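Protein (alpha-2u-globulin) (Rattus norvegicus, PDB 2A2U) probably binds small hydrophobic ligands inside a lipocalin barrel, and forms a complex with a compound that induces hyaline droplets. Local coordinates at residues 62-75 with 85-99. Residues are numbered along the deposited sequence; the frame is centred on the assembly and turned at random.
Sequences QHIDVLENSLGFKF and ELYLVAYKTPEDGEY
Y87 reaches from strand 85-92 across strand 70-75 to strand 62-67, where its hydroxyl OH donates a hydrogen bond to D65 OD2, 2.9 Å away. OD2 is met on its anti side, somewhat out of the carboxylate plane, and sits at the edge of the Y87 ring; the carboxylate and ring planes are 31° apart. With CG anti to the backbone N (chi1 -169°), the ring lies back over the neighbouring strand: F73 O sits over one face, and K74 CB comes within 3.4 Å of Y87 CD2. G72 makes the passage possible, since a CB there would run into the hydroxyl. A leucine in place of Y87 would probably leave D65 OD2 without this donor and uncover the backbone at G72.

Strands 70-75 and 85-92 are joined by a regular antiparallel ladder. L71 pairs with A90, F73 with L88 and F75 with L86, two hydrogen bonds to each pair; A90 N to L71 O, at 2.9 Å, is nearly straight (170°). K92 N extends the ladder to N69 O, in the type II turn from L67 to S70.

Apolar contacts fill the face carrying L71, F73 and F75. L86 CB packs over the F75 ring, 3.7 Å from F75 CZ, while L88 CG meets that ring at its edge, 3.9 Å from F75 CE1. F73 CE1 touches A90 CB, and L71 CD1 makes a CH-pi contact with Y99, 4.1 Å from the ring centroid.

Strands 70-78 and 83-92 form a hairpin of the antiparallel lipocalin barrel, flanked by strands 60-67 and 99-102. M61 and V101 adjoin its apolar face; on the other, Y87 stacks on Y87 of the second subunit, and K74 NZ forms an intersubunit salt bridge with D65 OD1 of the second subunit.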
ATOM      1  N   GLN A  62      -7.653 -18.037  -6.906  1.00 27.22           N
ATOM      2  CA  GLN A  62      -7.205 -18.344  -8.258  1.00 27.22           C
ATOM      3  C   GLN A  62      -5.741 -18.742  -8.332  1.00 27.22           C
ATOM      4  O   GLN A  62      -5.398 -19.733  -8.971  1.00 27.22           O
ATOM      5  CB  GLN A  62      -7.402 -17.153  -9.180  1.00 51.99           C
ATOM      6  CG  GLN A  62      -8.808 -16.658  -9.309  1.00 51.99           C
ATOM      7  CD  GLN A  62      -8.902 -15.539 -10.313  1.00 51.99           C
ATOM      8  OE1 GLN A  62      -9.889 -15.411 -11.022  1.00 51.99           O
ATOM      9  NE2 GLN A  62      -7.862 -14.729 -10.393  1.00 51.99           N
ATOM     10  N   HIS A  63      -4.877 -17.970  -7.683  1.00 18.75           N
ATOM     11  CA  HIS A  63      -3.448 -18.235  -7.730  1.00 18.75           C
ATOM     12  C   HIS A  63      -2.755 -17.668  -6.502  1.00 18.75           C
ATOM     13  O   HIS A  63      -3.195 -16.671  -5.948  1.00 18.75           O
ATOM     14  CB  HIS A  63      -2.873 -17.579  -8.993  1.00 19.46           C
ATOM     15  CG  HIS A  63      -1.433 -17.875  -9.241  1.00 19.46           C
ATOM     16  ND1 HIS A  63      -1.020 -18.932 -10.032  1.00 19.46           N
ATOM     17  CD2 HIS A  63      -0.306 -17.256  -8.828  1.00 19.46           C
ATOM     18  CE1 HIS A  63       0.303 -18.940 -10.086  1.00 19.46           C
ATOM     19  NE2 HIS A  63       0.759 -17.936  -9.367  1.00 19.46           N
ATOM     20  N   ILE A  64      -1.690 -18.332  -6.067  1.00 12.55           N
ATOM     21  CA  ILE A  64      -0.898 -17.889  -4.932  1.00 12.55           C
ATOM     22  C   ILE A  64       0.543 -17.719  -5.411  1.00 12.55           C
ATOM     23  O   ILE A  64       1.107 -18.629  -6.017  1.00 12.55           O
ATOM     24  CB  ILE A  64      -0.906 -18.919  -3.778  1.00 15.75           C
ATOM     25  CG1 ILE A  64      -2.273 -18.944  -3.102  1.00 15.75           C
ATOM     26  CG2 ILE A  64       0.184 -18.585  -2.755  1.00 15.75           C
ATOM     27  CD1 ILE A  64      -2.358 -19.888  -1.926  1.00 15.75           C
ATOM     28  N   ASP A  65       1.107 -16.536  -5.184  1.00 16.07           N
ATOM     29  CA  ASP A  65       2.482 -16.235  -5.568  1.00 16.07           C
ATOM     30  C   ASP A  65       3.349 -16.183  -4.331  1.00 16.07           C
ATOM     31  O   ASP A  65       2.953 -15.643  -3.312  1.00 16.07           O
ATOM     32  CB  ASP A  65       2.570 -14.890  -6.286  1.00 24.92           C
ATOM     33  CG  ASP A  65       2.029 -14.946  -7.679  1.00 24.92           C
ATOM     34  OD1 ASP A  65       2.560 -15.740  -8.477  1.00 24.92           O
ATOM     35  OD2 ASP A  65       1.090 -14.191  -7.985  1.00 24.92           O
ATOM     36  N   VAL A  66       4.526 -16.771  -4.398  1.00 20.47           N
ATOM     37  CA  VAL A  66       5.410 -16.748  -3.253  1.00 20.47           C
ATOM     38  C   VAL A  66       6.463 -15.665  -3.509  1.00 20.47           C
ATOM     39  O   VAL A  66       7.285 -15.795  -4.408  1.00 20.47           O
ATOM     40  CB  VAL A  66       6.008 -18.148  -3.013  1.00 18.18           C
ATOM     41  CG1 VAL A  66       6.987 -18.119  -1.877  1.00 18.18           C
ATOM     42  CG2 VAL A  66       4.887 -19.131  -2.684  1.00 18.18           C
ATOM     43  N   LEU A  67       6.379 -14.570  -2.754  1.00 25.57           N
ATOM     44  CA  LEU A  67       7.276 -13.424  -2.903  1.00 25.57           C
ATOM     45  C   LEU A  67       8.268 -13.305  -1.749  1.00 25.57           C
ATOM     46  O   LEU A  67       8.372 -14.211  -0.925  1.00 25.57           O
ATOM     47  CB  LEU A  67       6.433 -12.154  -2.975  1.00 12.66           C
ATOM     48  CG  LEU A  67       5.169 -12.253  -3.835  1.00 12.66           C
ATOM     49  CD1 LEU A  67       4.259 -11.080  -3.575  1.00 12.66           C
ATOM     50  CD2 LEU A  67       5.534 -12.337  -5.315  1.00 12.66           C
ATOM     51  N   GLU A  68       8.993 -12.188  -1.682  1.00 32.01           N
ATOM     52  CA  GLU A  68       9.957 -11.978  -0.601  1.00 32.01           C
ATOM     53  C   GLU A  68       9.298 -11.643   0.729  1.00 32.01           C
ATOM     54  O   GLU A  68       8.697 -10.572   0.883  1.00 32.01           O
ATOM     55  CB  GLU A  68      10.932 -10.865  -0.948  1.00 82.20           C
ATOM     56  CG  GLU A  68      11.899 -11.241  -2.015  1.00 82.20           C
ATOM     57  CD  GLU A  68      12.832 -12.364  -1.640  1.00 82.20           C
ATOM     58  OE1 GLU A  68      13.066 -12.590  -0.433  1.00 82.20           O
ATOM     59  OE2 GLU A  68      13.349 -13.019  -2.567  1.00 82.20           O
ATOM     60  N   ASN A  69       9.450 -12.541   1.702  1.00 26.37           N
ATOM     61  CA  ASN A  69       8.870 -12.348   3.034  1.00 26.37           C
ATOM     62  C   ASN A  69       7.347 -12.158   2.974  1.00 26.37           C
ATOM     63  O   ASN A  69       6.755 -11.573   3.877  1.00 26.37           O
ATOM     64  CB  ASN A  69       9.500 -11.132   3.747  1.00 42.21           C
ATOM     65  CG  ASN A  69      11.011 -11.239   3.892  1.00 42.21           C
ATOM     66  OD1 ASN A  69      11.531 -12.202   4.457  1.00 42.21           O
ATOM     67  ND2 ASN A  69      11.720 -10.221   3.411  1.00 42.21           N
ATOM     68  N   SER A  70       6.715 -12.668   1.922  1.00 19.09           N
ATOM     69  CA  SER A  70       5.276 -12.531   1.769  1.00 19.09           C
ATOM     70  C   SER A  70       4.651 -13.486   0.737  1.00 19.09           C
ATOM     71  O   SER A  70       5.346 -14.237   0.052  1.00 19.09           O
ATOM     72  CB  SER A  70       4.955 -11.091   1.393  1.00 15.85           C
ATOM     73  OG  SER A  70       5.623 -10.755   0.193  1.00 15.85           O
ATOM     74  N   LEU A  71       3.326 -13.436   0.648  1.00 15.38           N
ATOM     75  CA  LEU A  71       2.545 -14.240  -0.276  1.00 15.38           C
ATOM     76  C   LEU A  71       1.559 -13.336  -1.016  1.00 15.38           C
ATOM     77  O   LEU A  71       0.942 -12.472  -0.412  1.00 15.38           O
ATOM     78  CB  LEU A  71       1.746 -15.291   0.491  1.00 13.30           C
ATOM     79  CG  LEU A  71       2.503 -16.416   1.187  1.00 13.30           C
ATOM     80  CD1 LEU A  71       1.519 -17.240   2.016  1.00 13.30           C
ATOM     81  CD2 LEU A  71       3.217 -17.290   0.155  1.00 13.30           C
ATOM     82  N   GLY A  72       1.413 -13.535  -2.318  1.00 14.84           N
ATOM     83  CA  GLY A  72       0.471 -12.742  -3.078  1.00 14.84           C
ATOM     84  C   GLY A  72      -0.724 -13.619  -3.356  1.00 14.84           C
ATOM     85  O   GLY A  72      -0.560 -14.795  -3.628  1.00 14.84           O
ATOM     86  N   PHE A  73      -1.921 -13.062  -3.294  1.00 13.65           N
ATOM     87  CA  PHE A  73      -3.125 -13.828  -3.548  1.00 13.65           C
ATOM     88  C   PHE A  73      -3.964 -13.153  -4.621  1.00 13.65           C
ATOM     89  O   PHE A  73      -4.405 -12.019  -4.438  1.00 13.65           O
ATOM     90  CB  PHE A  73      -3.972 -13.929  -2.277  1.00 13.54           C
ATOM     91  CG  PHE A  73      -3.339 -14.731  -1.179  1.00 13.54           C
ATOM     92  CD1 PHE A  73      -2.418 -14.151  -0.315  1.00 13.54           C
ATOM     93  CD2 PHE A  73      -3.680 -16.071  -0.993  1.00 13.54           C
ATOM     94  CE1 PHE A  73      -1.840 -14.894   0.713  1.00 13.54           C
ATOM     95  CE2 PHE A  73      -3.105 -16.821   0.036  1.00 13.54           C
ATOM     96  CZ  PHE A  73      -2.187 -16.229   0.887  1.00 13.54           C
ATOM     97  N   LYS A  74      -4.165 -13.831  -5.747  1.00 19.24           N
ATOM     98  CA  LYS A  74      -5.010 -13.297  -6.809  1.00 19.24           C
ATOM     99  C   LYS A  74      -6.302 -14.083  -6.724  1.00 19.24           C
ATOM    100  O   LYS A  74      -6.290 -15.297  -6.859  1.00 19.24           O
ATOM    101  CB  LYS A  74      -4.379 -13.492  -8.176  1.00 29.67           C
ATOM    102  CG  LYS A  74      -5.235 -12.927  -9.262  1.00 29.67           C
ATOM    103  CD  LYS A  74      -4.488 -12.872 -10.542  1.00 29.67           C
ATOM    104  CE  LYS A  74      -5.349 -13.405 -11.652  1.00 29.67           C
ATOM    105  NZ  LYS A  74      -4.735 -13.214 -12.989  1.00 29.67           N
ATOM    106  N   PHE A  75      -7.412 -13.399  -6.493  1.00 11.90           N
ATOM    107  CA  PHE A  75      -8.697 -14.072  -6.348  1.00 11.90           C
ATOM    108  C   PHE A  75      -9.838 -13.219  -6.874  1.00 11.90           C
ATOM    109  O   PHE A  75      -9.653 -12.045  -7.172  1.00 11.90           O
ATOM    110  CB  PHE A  75      -8.952 -14.351  -4.873  1.00 18.65           C
ATOM    111  CG  PHE A  75      -9.057 -13.108  -4.045  1.00 18.65           C
ATOM    112  CD1 PHE A  75      -7.908 -12.431  -3.640  1.00 18.65           C
ATOM    113  CD2 PHE A  75     -10.298 -12.578  -3.709  1.00 18.65           C
ATOM    114  CE1 PHE A  75      -7.993 -11.240  -2.914  1.00 18.65           C
ATOM    115  CE2 PHE A  75     -10.396 -11.382  -2.980  1.00 18.65           C
ATOM    116  CZ  PHE A  75      -9.238 -10.714  -2.585  1.00 18.65           C
ATOM    117  N   GLU A  85     -11.910  -8.714  -9.888  1.00 27.26           N
ATOM    118  CA  GLU A  85     -10.592  -9.345  -9.809  1.00 27.26           C
ATOM    119  C   GLU A  85      -9.693  -8.544  -8.858  1.00 27.26           C
ATOM    120  O   GLU A  85      -9.475  -7.349  -9.061  1.00 27.26           O
ATOM    121  CB  GLU A  85      -9.980  -9.377 -11.213  1.00 40.24           C
ATOM    122  CG  GLU A  85      -8.652 -10.086 -11.342  1.00 40.24           C
ATOM    123  CD  GLU A  85      -8.779 -11.586 -11.331  1.00 40.24           C
ATOM    124  OE1 GLU A  85      -8.998 -12.189 -12.400  1.00 40.24           O
ATOM    125  OE2 GLU A  85      -8.638 -12.172 -10.248  1.00 40.24           O
ATOM    126  N   LEU A  86      -9.156  -9.201  -7.835  1.00 20.23           N
ATOM    127  CA  LEU A  86      -8.300  -8.532  -6.854  1.00 20.23           C
ATOM    128  C   LEU A  86      -6.984  -9.262  -6.622  1.00 20.23           C
ATOM    129  O   LEU A  86      -6.786 -10.360  -7.116  1.00 20.23           O
ATOM    130  CB  LEU A  86      -9.036  -8.399  -5.517  1.00 27.91           C
ATOM    131  CG  LEU A  86     -10.334  -7.591  -5.498  1.00 27.91           C
ATOM    132  CD1 LEU A  86     -10.899  -7.574  -4.092  1.00 27.91           C
ATOM    133  CD2 LEU A  86     -10.058  -6.180  -5.980  1.00 27.91           C
ATOM    134  N   TYR A  87      -6.081  -8.636  -5.874  1.00 25.57           N
ATOM    135  CA  TYR A  87      -4.783  -9.220  -5.554  1.00 25.57           C
ATOM    136  C   TYR A  87      -4.277  -8.586  -4.269  1.00 25.57           C
ATOM    137  O   TYR A  87      -4.085  -7.373  -4.212  1.00 25.57           O
ATOM    138  CB  TYR A  87      -3.779  -8.963  -6.675  1.00  2.00           C
ATOM    139  CG  TYR A  87      -2.478  -9.750  -6.539  1.00  2.00           C
ATOM    140  CD1 TYR A  87      -1.474  -9.337  -5.652  1.00  2.00           C
ATOM    141  CD2 TYR A  87      -2.273 -10.922  -7.265  1.00  2.00           C
ATOM    142  CE1 TYR A  87      -0.299 -10.064  -5.497  1.00  2.00           C
ATOM    143  CE2 TYR A  87      -1.102 -11.661  -7.121  1.00  2.00           C
ATOM    144  CZ  TYR A  87      -0.121 -11.230  -6.230  1.00  2.00           C
ATOM    145  OH  TYR A  87       1.044 -11.965  -6.090  1.00  2.00           O
ATOM    146  N   LEU A  88      -4.054  -9.402  -3.242  1.00 20.79           N
ATOM    147  CA  LEU A  88      -3.585  -8.901  -1.956  1.00 20.79           C
ATOM    148  C   LEU A  88      -2.261  -9.513  -1.573  1.00 20.79           C
ATOM    149  O   LEU A  88      -1.986 -10.659  -1.896  1.00 20.79           O
ATOM    150  CB  LEU A  88      -4.601  -9.212  -0.848  1.00 20.40           C
ATOM    151  CG  LEU A  88      -5.988  -8.573  -0.924  1.00 20.40           C
ATOM    152  CD1 LEU A  88      -6.859  -9.073   0.211  1.00 20.40           C
ATOM    153  CD2 LEU A  88      -5.855  -7.072  -0.858  1.00 20.40           C
ATOM    154  N   VAL A  89      -1.436  -8.734  -0.890  1.00 15.56           N
ATOM    155  CA  VAL A  89      -0.151  -9.220  -0.415  1.00 15.56           C
ATOM    156  C   VAL A  89      -0.238  -9.389   1.100  1.00 15.56           C
ATOM    157  O   VAL A  89      -0.752  -8.525   1.802  1.00 15.56           O
ATOM    158  CB  VAL A  89       0.995  -8.259  -0.771  1.00 17.65           C
ATOM    159  CG1 VAL A  89       2.283  -8.712  -0.116  1.00 17.65           C
ATOM    160  CG2 VAL A  89       1.188  -8.221  -2.273  1.00 17.65           C
ATOM    161  N   ALA A  90       0.205 -10.539   1.582  1.00 19.24           N
ATOM    162  CA  ALA A  90       0.194 -10.848   3.001  1.00 19.24           C
ATOM    163  C   ALA A  90       1.647 -10.929   3.441  1.00 19.24           C
ATOM    164  O   ALA A  90       2.438 -11.606   2.811  1.00 19.24           O
ATOM    165  CB  ALA A  90      -0.517 -12.179   3.241  1.00  2.00           C
ATOM    166  N   TYR A  91       1.996 -10.259   4.529  1.00 12.88           N
ATOM    167  CA  TYR A  91       3.368 -10.254   5.007  1.00 12.88           C
ATOM    168  C   TYR A  91       3.647 -11.208   6.133  1.00 12.88           C
ATOM    169  O   TYR A  91       2.810 -11.414   6.998  1.00 12.88           O
ATOM    170  CB  TYR A  91       3.715  -8.870   5.468  1.00 15.76           C
ATOM    171  CG  TYR A  91       3.511  -7.870   4.395  1.00 15.76           C
ATOM    172  CD1 TYR A  91       4.408  -7.776   3.336  1.00 15.76           C
ATOM    173  CD2 TYR A  91       2.419  -7.026   4.420  1.00 15.76           C
ATOM    174  CE1 TYR A  91       4.223  -6.855   2.323  1.00 15.76           C
ATOM    175  CE2 TYR A  91       2.218  -6.105   3.421  1.00 15.76           C
ATOM    176  CZ  TYR A  91       3.124  -6.024   2.371  1.00 15.76           C
ATOM    177  OH  TYR A  91       2.913  -5.113   1.356  1.00 15.76           O
ATOM    178  N   LYS A  92       4.851 -11.759   6.138  1.00 15.72           N
ATOM    179  CA  LYS A  92       5.261 -12.693   7.174  1.00 15.72           C
ATOM    180  C   LYS A  92       5.589 -11.893   8.434  1.00 15.72           C
ATOM    181  O   LYS A  92       6.256 -10.868   8.355  1.00 15.72           O
ATOM    182  CB  LYS A  92       6.484 -13.480   6.699  1.00 27.05           C
ATOM    183  CG  LYS A  92       6.961 -14.532   7.667  1.00 27.05           C
ATOM    184  CD  LYS A  92       6.011 -15.707   7.777  1.00 27.05           C
ATOM    185  CE  LYS A  92       5.851 -16.128   9.228  1.00 27.05           C
ATOM    186  NZ  LYS A  92       7.161 -16.407   9.887  1.00 27.05           N
ATOM    187  N   THR A  93       5.079 -12.328   9.579  1.00 19.27           N
ATOM    188  CA  THR A  93       5.335 -11.633  10.835  1.00 19.27           C
ATOM    189  C   THR A  93       6.360 -12.407  11.657  1.00 19.27           C
ATOM    190  O   THR A  93       6.694 -13.546  11.327  1.00 19.27           O
ATOM    191  CB  THR A  93       4.043 -11.460  11.668  1.00 16.76           C
ATOM    192  OG1 THR A  93       3.728 -12.684  12.341  1.00 16.76           O
ATOM    193  CG2 THR A  93       2.881 -11.073  10.780  1.00 16.76           C
ATOM    194  N   PRO A  94       6.903 -11.785  12.720  1.00 22.45           N
ATOM    195  CA  PRO A  94       7.892 -12.459  13.564  1.00 22.45           C
ATOM    196  C   PRO A  94       7.394 -13.653  14.387  1.00 22.45           C
ATOM    197  O   PRO A  94       8.214 -14.371  14.947  1.00 22.45           O
ATOM    198  CB  PRO A  94       8.396 -11.332  14.469  1.00 14.46           C
ATOM    199  CG  PRO A  94       8.149 -10.087  13.682  1.00 14.46           C
ATOM    200  CD  PRO A  94       6.831 -10.350  13.034  1.00 14.46           C
ATOM    201  N   GLU A  95       6.079 -13.864  14.485  1.00 25.58           N
ATOM    202  CA  GLU A  95       5.539 -14.997  15.260  1.00 25.58           C
ATOM    203  C   GLU A  95       5.263 -16.234  14.377  1.00 25.58           C
ATOM    204  O   GLU A  95       4.408 -16.193  13.498  1.00 25.58           O
ATOM    205  CB  GLU A  95       4.274 -14.596  16.033  1.00 53.70           C
ATOM    206  CG  GLU A  95       3.821 -13.127  15.925  1.00 53.70           C
ATOM    207  CD  GLU A  95       4.720 -12.132  16.660  1.00 53.70           C
ATOM    208  OE1 GLU A  95       4.987 -12.308  17.871  1.00 53.70           O
ATOM    209  OE2 GLU A  95       5.149 -11.155  16.019  1.00 53.70           O
ATOM    210  N   ASP A  96       5.924 -17.349  14.691  1.00 20.32           N
ATOM    211  CA  ASP A  96       5.859 -18.610  13.932  1.00 20.32           C
ATOM    212  C   ASP A  96       4.648 -18.985  13.083  1.00 20.32           C
ATOM    213  O   ASP A  96       3.597 -19.425  13.570  1.00 20.32           O
ATOM    214  CB  ASP A  96       6.305 -19.789  14.828  1.00151.44           C
ATOM    215  CG  ASP A  96       6.407 -21.138  14.078  1.00151.44           C
ATOM    216  OD1 ASP A  96       7.218 -21.299  13.139  1.00151.44           O
ATOM    217  OD2 ASP A  96       5.707 -22.080  14.488  1.00151.44           O
ATOM    218  N   GLY A  97       4.845 -18.807  11.783  1.00 31.74           N
ATOM    219  CA  GLY A  97       3.838 -19.150  10.803  1.00 31.74           C
ATOM    220  C   GLY A  97       2.755 -18.140  10.542  1.00 31.74           C
ATOM    221  O   GLY A  97       1.913 -18.372   9.673  1.00 31.74           O
ATOM    222  N   GLU A  98       2.790 -17.015  11.252  1.00 14.11           N
ATOM    223  CA  GLU A  98       1.768 -15.984  11.095  1.00 14.11           C
ATOM    224  C   GLU A  98       2.025 -14.986   9.998  1.00 14.11           C
ATOM    225  O   GLU A  98       3.131 -14.495   9.839  1.00 14.11           O
ATOM    226  CB  GLU A  98       1.535 -15.257  12.409  1.00 29.92           C
ATOM    227  CG  GLU A  98       0.898 -16.134  13.458  1.00 29.92           C
ATOM    228  CD  GLU A  98       0.514 -15.392  14.710  1.00 29.92           C
ATOM    229  OE1 GLU A  98       0.481 -14.145  14.689  1.00 29.92           O
ATOM    230  OE2 GLU A  98       0.243 -16.062  15.724  1.00 29.92           O
ATOM    231  N   TYR A  99       0.978 -14.720   9.230  1.00 11.58           N
ATOM    232  CA  TYR A  99       1.026 -13.770   8.137  1.00 11.58           C
ATOM    233  C   TYR A  99      -0.015 -12.708   8.444  1.00 11.58           C
ATOM    234  O   TYR A  99      -0.999 -12.985   9.129  1.00 11.58           O
ATOM    235  CB  TYR A  99       0.665 -14.457   6.823  1.00 15.45           C
ATOM    236  CG  TYR A  99       1.759 -15.319   6.259  1.00 15.45           C
ATOM    237  CD1 TYR A  99       1.898 -16.652   6.643  1.00 15.45           C
ATOM    238  CD2 TYR A  99       2.659 -14.801   5.343  1.00 15.45           C
ATOM    239  CE1 TYR A  99       2.936 -17.439   6.137  1.00 15.45           C
ATOM    240  CE2 TYR A  99       3.691 -15.568   4.833  1.00 15.45           C
ATOM    241  CZ  TYR A  99       3.829 -16.885   5.224  1.00 15.45           C
ATOM    242  OH  TYR A  99       4.901 -17.610   4.732  1.00 15.45           O
TER
HETATM  243  O   HOH W   1       7.489  -9.276   6.056  1.00 41.31           O